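Local atomic coordinates of extracellular solute-binding protein family 1 (PDB entry 5CI5), a protein that binds the sugar alpha-D-tagatose and, as the extracellular solute-binding protein of an ABC transporter, probably hands such sugars to its membrane partner. Residues G131-D137 and L298-V304. Sequence-based numbering, arbitrary orientation.
Sequences GLPWYTD and LGGWALV. With T6T (alpha-D-tagatopyranose), chain C.
The first torsions of Tyr-135 (chi1 90°, CG held between the backbone N and the carbonyl carbon) and of Trp-301 (chi1 -64°, CG anti to the carbonyl carbon) lay the two aromatic side chains alongside one another, both running toward the bound alpha-D-tagatopyranose. They project from neighbouring antiparallel strands that hold 131-137 and 298-304, paired along their length and interrupted by a classic beta bulge, in a mixed sheet that also contains strand 81-85. At the bulge Trp-134 and Tyr-135 both face Trp-301: Trp-134 N donates to Trp-301 O at 2.8 Å, in the carbonyl plane, whereas the bond from Tyr-135 N to the same oxygen is weak. The Trp-134 indole leads away from strand 298-304, among Trp-40, Trp-328 and Trp-331, with NE1 hydrogen-bonded to Leu-322 O, while its CB rests on Leu-303 CG.

Tyr-135 CZ lies 3.3 Å from Trp-301 CD1, the rings inclined at 45°. Trp-301 NE1 donates to sugar O2, which sits at the indole edge, and Tyr-135 OH approaches sugar O1 at 2.6 Å. A leucine at Tyr-135 would probably leave sugar O1 without its hydroxyl partner and open a gap beside CD1 of the Trp-301 indole. Asp-137 OD2 accepts from both O1 and O3, gripping the sugar twice through one oxygen. Beside it, a side chain at Gly-299 would collide with O3 and Asp-137 OD1; one at Gly-300 would strike Tyr-135 O. Thr-136 OG1 donates to Gly-299 O at 2.8 Å, almost in line with the carbonyl, and Gly-300 N points nearly straight at sugar O4, 3.0 Å away.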
ATOM      1  N   GLY A 131     -10.457  -9.312  10.231  1.00  9.13           N
ATOM      2  CA  GLY A 131      -9.975  -7.963  10.405  1.00  9.25           C
ATOM      3  C   GLY A 131     -11.004  -6.919  10.048  1.00  9.49           C
ATOM      4  O   GLY A 131     -11.976  -7.185   9.313  1.00  8.50           O
ATOM      5  N   LEU A 132     -10.799  -5.717  10.579  1.00  8.97           N
ATOM      6  CA  LEU A 132     -11.668  -4.569  10.293  1.00  8.54           C
ATOM      7  C   LEU A 132     -10.850  -3.562   9.486  1.00  7.96           C
ATOM      8  O   LEU A 132      -9.973  -2.921  10.046  1.00  9.46           O
ATOM      9  CB  LEU A 132     -12.178  -3.918  11.580  1.00  8.29           C
ATOM     10  CG  LEU A 132     -12.968  -2.619  11.396  1.00  8.99           C
ATOM     11  CD1 LEU A 132     -14.049  -2.749  10.314  1.00  9.53           C
ATOM     12  CD2 LEU A 132     -13.542  -2.197  12.733  1.00 11.02           C
ATOM     13  N   PRO A 133     -11.114  -3.442   8.173  1.00  9.58           N
ATOM     14  CA  PRO A 133     -10.365  -2.446   7.379  1.00  9.62           C
ATOM     15  C   PRO A 133     -10.514  -1.053   7.987  1.00  7.90           C
ATOM     16  O   PRO A 133     -11.644  -0.607   8.203  1.00  8.44           O
ATOM     17  CB  PRO A 133     -11.018  -2.549   5.990  1.00  6.18           C
ATOM     18  CG  PRO A 133     -11.506  -3.960   5.942  1.00  8.63           C
ATOM     19  CD  PRO A 133     -12.055  -4.198   7.332  1.00  9.21           C
ATOM     20  N   TRP A 134      -9.393  -0.392   8.246  1.00  7.21           N
ATOM     21  CA  TRP A 134      -9.389   0.937   8.866  1.00  8.94           C
ATOM     22  C   TRP A 134      -9.071   2.063   7.858  1.00  7.59           C
ATOM     23  O   TRP A 134      -9.755   3.084   7.840  1.00  8.01           O
ATOM     24  CB  TRP A 134      -8.397   0.980  10.034  1.00  8.37           C
ATOM     25  CG  TRP A 134      -8.458   2.305  10.728  1.00  5.75           C
ATOM     26  CD1 TRP A 134      -9.433   2.714  11.620  1.00  8.61           C
ATOM     27  CD2 TRP A 134      -7.590   3.432  10.546  1.00  8.43           C
ATOM     28  NE1 TRP A 134      -9.193   4.014  12.016  1.00  9.11           N
ATOM     29  CE2 TRP A 134      -8.075   4.475  11.378  1.00  9.72           C
ATOM     30  CE3 TRP A 134      -6.434   3.659   9.787  1.00  9.46           C
ATOM     31  CZ2 TRP A 134      -7.465   5.728  11.450  1.00 10.31           C
ATOM     32  CZ3 TRP A 134      -5.816   4.919   9.868  1.00 11.98           C
ATOM     33  CH2 TRP A 134      -6.333   5.932  10.703  1.00 10.16           C
ATOM     34  N   TYR A 135      -8.006   1.918   7.062  1.00  7.62           N
ATOM     35  CA  TYR A 135      -7.843   2.799   5.908  1.00  5.34           C
ATOM     36  C   TYR A 135      -7.520   1.982   4.687  1.00  9.13           C
ATOM     37  O   TYR A 135      -7.093   0.836   4.777  1.00  8.11           O
ATOM     38  CB  TYR A 135      -6.778   3.884   6.141  1.00  8.49           C
ATOM     39  CG  TYR A 135      -5.318   3.620   5.778  1.00  9.40           C
ATOM     40  CD1 TYR A 135      -4.901   3.608   4.455  1.00  8.40           C
ATOM     41  CD2 TYR A 135      -4.348   3.498   6.765  1.00  8.62           C
ATOM     42  CE1 TYR A 135      -3.554   3.445   4.131  1.00  8.99           C
ATOM     43  CE2 TYR A 135      -3.000   3.347   6.456  1.00  8.41           C
ATOM     44  CZ  TYR A 135      -2.616   3.329   5.138  1.00  7.94           C
ATOM     45  OH  TYR A 135      -1.260   3.192   4.888  1.00  8.51           O
ATOM     46  N   THR A 136      -7.824   2.576   3.543  1.00  9.11           N
ATOM     47  CA  THR A 136      -7.551   1.927   2.279  1.00  7.56           C
ATOM     48  C   THR A 136      -6.940   2.936   1.295  1.00  7.12           C
ATOM     49  O   THR A 136      -6.703   4.117   1.632  1.00  7.65           O
ATOM     50  CB  THR A 136      -8.839   1.278   1.721  1.00  7.12           C
ATOM     51  OG1 THR A 136      -8.525   0.442   0.597  1.00  8.40           O
ATOM     52  CG2 THR A 136      -9.915   2.308   1.337  1.00  8.74           C
ATOM     53  N   ASP A 137      -6.648   2.437   0.103  1.00  7.57           N
ATOM     54  CA  ASP A 137      -5.999   3.205  -0.935  1.00  7.99           C
ATOM     55  C   ASP A 137      -6.030   2.421  -2.238  1.00  8.12           C
ATOM     56  O   ASP A 137      -6.419   1.249  -2.271  1.00  7.88           O
ATOM     57  CB  ASP A 137      -4.541   3.537  -0.545  1.00  7.17           C
ATOM     58  CG  ASP A 137      -3.650   2.280  -0.376  1.00 12.85           C
ATOM     59  OD1 ASP A 137      -3.613   1.455  -1.310  1.00 11.86           O
ATOM     60  OD2 ASP A 137      -2.991   2.122   0.698  1.00  9.47           O
ATOM     61  N   LEU A 298      -4.894  -2.478  -5.131  1.00  6.90           N
ATOM     62  CA  LEU A 298      -5.597  -2.160  -3.899  1.00  7.51           C
ATOM     63  C   LEU A 298      -4.664  -2.313  -2.692  1.00  8.39           C
ATOM     64  O   LEU A 298      -3.859  -3.263  -2.628  1.00  8.65           O
ATOM     65  CB  LEU A 298      -6.777  -3.118  -3.755  1.00 11.21           C
ATOM     66  CG  LEU A 298      -7.699  -3.013  -2.552  1.00 13.39           C
ATOM     67  CD1 LEU A 298      -8.450  -1.690  -2.599  1.00 11.71           C
ATOM     68  CD2 LEU A 298      -8.681  -4.190  -2.569  1.00 11.48           C
ATOM     69  N   GLY A 299      -4.790  -1.414  -1.725  1.00  7.98           N
ATOM     70  CA  GLY A 299      -4.049  -1.530  -0.484  1.00  5.31           C
ATOM     71  C   GLY A 299      -4.765  -0.943   0.718  1.00  6.32           C
ATOM     72  O   GLY A 299      -5.915  -0.501   0.647  1.00  9.93           O
ATOM     73  N   GLY A 300      -4.058  -0.962   1.852  1.00  8.72           N
ATOM     74  CA  GLY A 300      -4.583  -0.428   3.090  1.00  8.10           C
ATOM     75  C   GLY A 300      -4.200  -1.281   4.288  1.00  6.60           C
ATOM     76  O   GLY A 300      -3.337  -2.180   4.183  1.00  7.25           O
ATOM     77  N   TRP A 301      -4.851  -0.999   5.419  1.00  7.64           N
ATOM     78  CA  TRP A 301      -4.577  -1.683   6.684  1.00  6.01           C
ATOM     79  C   TRP A 301      -5.877  -2.007   7.406  1.00  8.37           C
ATOM     80  O   TRP A 301      -6.814  -1.215   7.375  1.00  8.99           O
ATOM     81  CB  TRP A 301      -3.683  -0.837   7.592  1.00  8.99           C
ATOM     82  CG  TRP A 301      -2.352  -0.656   6.969  1.00  5.96           C
ATOM     83  CD1 TRP A 301      -2.041   0.219   5.975  1.00  6.76           C
ATOM     84  CD2 TRP A 301      -1.169  -1.425   7.215  1.00  6.73           C
ATOM     85  NE1 TRP A 301      -0.739   0.044   5.581  1.00  7.77           N
ATOM     86  CE2 TRP A 301      -0.184  -0.957   6.334  1.00  6.03           C
ATOM     87  CE3 TRP A 301      -0.855  -2.473   8.091  1.00 10.07           C
ATOM     88  CZ2 TRP A 301       1.112  -1.472   6.319  1.00  8.17           C
ATOM     89  CZ3 TRP A 301       0.426  -2.987   8.065  1.00  8.09           C
ATOM     90  CH2 TRP A 301       1.386  -2.500   7.169  1.00  9.90           C
ATOM     91  N   ALA A 302      -5.905  -3.185   8.030  1.00  6.61           N
ATOM     92  CA  ALA A 302      -6.987  -3.624   8.902  1.00  9.15           C
ATOM     93  C   ALA A 302      -6.521  -3.662  10.350  1.00  6.90           C
ATOM     94  O   ALA A 302      -5.326  -3.735  10.629  1.00  8.89           O
ATOM     95  CB  ALA A 302      -7.494  -5.013   8.501  1.00  6.68           C
ATOM     96  N   LEU A 303      -7.491  -3.595  11.251  1.00  8.30           N
ATOM     97  CA  LEU A 303      -7.288  -3.821  12.666  1.00  7.78           C
ATOM     98  C   LEU A 303      -7.636  -5.280  12.977  1.00  8.12           C
ATOM     99  O   LEU A 303      -8.706  -5.756  12.611  1.00  8.06           O
ATOM    100  CB  LEU A 303      -8.147  -2.879  13.507  1.00  8.44           C
ATOM    101  CG  LEU A 303      -7.974  -1.411  13.176  1.00  9.17           C
ATOM    102  CD1 LEU A 303      -9.040  -0.577  13.873  1.00 10.24           C
ATOM    103  CD2 LEU A 303      -6.596  -0.946  13.582  1.00 14.37           C
ATOM    104  N   VAL A 304      -6.708  -5.978  13.621  1.00  8.34           N
ATOM    105  CA  VAL A 304      -6.908  -7.391  13.976  1.00  6.01           C
ATOM    106  C   VAL A 304      -6.668  -7.590  15.471  1.00  7.39           C
ATOM    107  O   VAL A 304      -5.960  -6.820  16.093  1.00  8.93           O
ATOM    108  CB  VAL A 304      -5.994  -8.360  13.177  1.00  8.65           C
ATOM    109  CG1 VAL A 304      -6.162  -8.103  11.687  1.00  6.50           C
ATOM    110  CG2 VAL A 304      -4.533  -8.240  13.585  1.00  9.16           C
TER
HETATM  111  O3  T6T C 501      -1.037   0.297   0.382  1.00  7.87           O
HETATM  112  C3  T6T C 501      -0.602   0.101   1.724  1.00  7.35           C
HETATM  113  C4  T6T C 501      -0.226  -1.369   1.907  1.00  6.93           C
HETATM  114  O4  T6T C 501      -1.321  -2.207   1.512  1.00  7.46           O
HETATM  115  C5  T6T C 501       1.001  -1.647   1.066  1.00  6.51           C
HETATM  116  O5  T6T C 501       1.401  -3.011   1.211  1.00  8.17           O
HETATM  117  C6  T6T C 501       2.132  -0.701   1.453  1.00  6.41           C
HETATM  118  O6  T6T C 501       1.704   0.644   1.244  1.00  8.35           O
HETATM  119  C2  T6T C 501       0.553   1.005   2.013  1.00  5.91           C
HETATM  120  O2  T6T C 501       0.875   0.938   3.408  1.00  7.34           O
HETATM  121  C1  T6T C 501       0.220   2.472   1.662  1.00  8.87           C
HETATM  122  O1  T6T C 501      -0.920   2.946   2.280  1.00  8.76           O